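Long-range contact in mRNA export factor (Human herpesvirus 1, PDB 4YXP), which regulates viral gene expression, inhibits host-cell splicing and mediates nuclear export of intronless viral mRNAs, working as a homodimer: residues 239-243 / 255-259. Numbering follows the deposited sequence.
Sequences LDTHR and ASHIV. With ZN (zinc ion), chain D.
The guanidinium of Arg-243 meets Ser-256 and Ala-255 obliquely, while its edge receives the carbonyl oxygen of Leu-239 almost in plane. The imidazole of His-242 meets the ring of Phe-160 with the planes at about 90°; its ND1 is bonded to Glu-245 OE2, and NE2 binds zinc at 2.0 Å. Arg-243 NH2 donates to Leu-239 O at 2.9 Å in a nearly straight bond (164°), which together with a bond to Ser-35 of the second subunit helps orient the group; the bend at chi3 (68°) turns it back toward this carbonyl. NH1 makes only a weak bond to Ser-256 OG (3.2 Å), a hydroxyl whose main partner is Glu-252 O. Ala-255 CB lies against Leu-239 O (3.6 Å) and Arg-243 NH2. The apolar half belongs to Leu-239: CD2 rests on Ala-255 CB (4.1 Å), CB lies against Val-259 CG2 (3.9 Å), and its side chain crosses that of Ile-258 at about a right angle, CD1 meeting CG2 at 4.0 Å. The CHC2 zinc joins His-242 and Cys-246 to helices 249-259 (Cys-251) and 146-167 (Cys-163). Leu-239 and Ala-255 pack on Phe-160 of helix 146-167, Leu-239 and Ile-258 on Phe-112 of helix 112-132.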
loop_
_atom_site.group_PDB
_atom_site.type_symbol
_atom_site.label_atom_id
_atom_site.label_comp_id
_atom_site.label_asym_id
_atom_site.label_seq_id
_atom_site.Cartn_x
_atom_site.Cartn_y
_atom_site.Cartn_z
ATOM N N LEU B 239 3.061 -14.730 11.013
ATOM C CA LEU B 239 3.643 -14.966 9.695
ATOM C C LEU B 239 4.589 -16.163 9.758
ATOM O O LEU B 239 4.790 -16.865 8.764
ATOM C CB LEU B 239 4.375 -13.717 9.192
ATOM C CG LEU B 239 3.476 -12.609 8.625
ATOM C CD1 LEU B 239 4.220 -11.289 8.495
ATOM C CD2 LEU B 239 2.911 -13.025 7.272
ATOM N N ASP B 240 5.152 -16.408 10.938
ATOM C CA ASP B 240 6.042 -17.547 11.140
ATOM C C ASP B 240 5.278 -18.842 11.416
ATOM O O ASP B 240 5.574 -19.882 10.822
ATOM C CB ASP B 240 7.006 -17.268 12.298
ATOM C CG ASP B 240 8.004 -18.399 12.515
ATOM O OD1 ASP B 240 8.590 -18.876 11.520
ATOM O OD2 ASP B 240 8.198 -18.810 13.679
ATOM N N THR B 241 4.293 -18.771 12.309
ATOM C CA THR B 241 3.678 -19.973 12.878
ATOM C C THR B 241 2.489 -20.538 12.092
ATOM O O THR B 241 2.134 -21.705 12.263
ATOM C CB THR B 241 3.188 -19.703 14.311
ATOM O OG1 THR B 241 2.191 -18.676 14.288
ATOM C CG2 THR B 241 4.347 -19.272 15.203
ATOM N N HIS B 242 1.866 -19.719 11.251
ATOM C CA HIS B 242 0.677 -20.149 10.517
ATOM C C HIS B 242 0.973 -21.363 9.631
ATOM O O HIS B 242 0.119 -22.235 9.455
ATOM C CB HIS B 242 0.129 -18.995 9.670
ATOM C CG HIS B 242 -0.916 -19.411 8.680
ATOM N ND1 HIS B 242 -2.144 -19.915 9.058
ATOM C CD2 HIS B 242 -0.920 -19.392 7.326
ATOM C CE1 HIS B 242 -2.853 -20.194 7.980
ATOM N NE2 HIS B 242 -2.134 -19.888 6.914
ATOM N N ARG B 243 2.186 -21.425 9.093
ATOM C CA ARG B 243 2.569 -22.511 8.190
ATOM C C ARG B 243 2.516 -23.882 8.873
ATOM O O ARG B 243 2.492 -24.916 8.196
ATOM C CB ARG B 243 3.972 -22.260 7.625
ATOM C CG ARG B 243 5.088 -22.276 8.664
ATOM C CD ARG B 243 6.360 -21.633 8.123
ATOM N NE ARG B 243 6.207 -20.194 7.907
ATOM C CZ ARG B 243 7.045 -19.441 7.198
ATOM N NH1 ARG B 243 8.111 -19.979 6.618
ATOM N NH2 ARG B 243 6.820 -18.141 7.068
ATOM N N ALA B 255 3.855 -15.820 2.913
ATOM C CA ALA B 255 4.257 -15.408 4.252
ATOM C C ALA B 255 5.755 -15.138 4.311
ATOM O O ALA B 255 6.198 -14.172 4.931
ATOM C CB ALA B 255 3.871 -16.467 5.270
ATOM N N SER B 256 6.535 -15.986 3.653
ATOM C CA SER B 256 7.987 -15.884 3.713
ATOM C C SER B 256 8.493 -14.645 2.980
ATOM O O SER B 256 9.439 -13.998 3.430
ATOM C CB SER B 256 8.639 -17.139 3.128
ATOM O OG SER B 256 8.358 -18.278 3.922
ATOM N N HIS B 257 7.860 -14.308 1.861
ATOM C CA HIS B 257 8.329 -13.200 1.036
ATOM C C HIS B 257 7.969 -11.853 1.662
ATOM O O HIS B 257 8.644 -10.853 1.427
ATOM C CB HIS B 257 7.752 -13.297 -0.377
ATOM C CG HIS B 257 8.570 -12.603 -1.419
ATOM N ND1 HIS B 257 9.791 -12.012 -1.142
ATOM C CD2 HIS B 257 8.360 -12.408 -2.740
ATOM C CE1 HIS B 257 10.282 -11.485 -2.243
ATOM N NE2 HIS B 257 9.435 -11.710 -3.234
ATOM N N ILE B 258 6.902 -11.831 2.454
ATOM C CA ILE B 258 6.559 -10.646 3.237
ATOM C C ILE B 258 7.644 -10.415 4.289
ATOM O O ILE B 258 8.101 -9.290 4.489
ATOM C CB ILE B 258 5.164 -10.790 3.884
ATOM C CG1 ILE B 258 4.080 -10.765 2.800
ATOM C CG2 ILE B 258 4.913 -9.677 4.911
ATOM C CD1 ILE B 258 2.696 -11.135 3.293
ATOM N N VAL B 259 8.052 -11.490 4.956
ATOM C CA VAL B 259 9.098 -11.428 5.970
ATOM C C VAL B 259 10.465 -11.161 5.333
ATOM O O VAL B 259 11.287 -10.447 5.904
ATOM C CB VAL B 259 9.124 -12.732 6.808
ATOM C CG1 VAL B 259 10.285 -12.726 7.807
ATOM C CG2 VAL B 259 7.802 -12.915 7.543
HETATM ZN ZN ZN D . -2.380 -20.541 4.981
#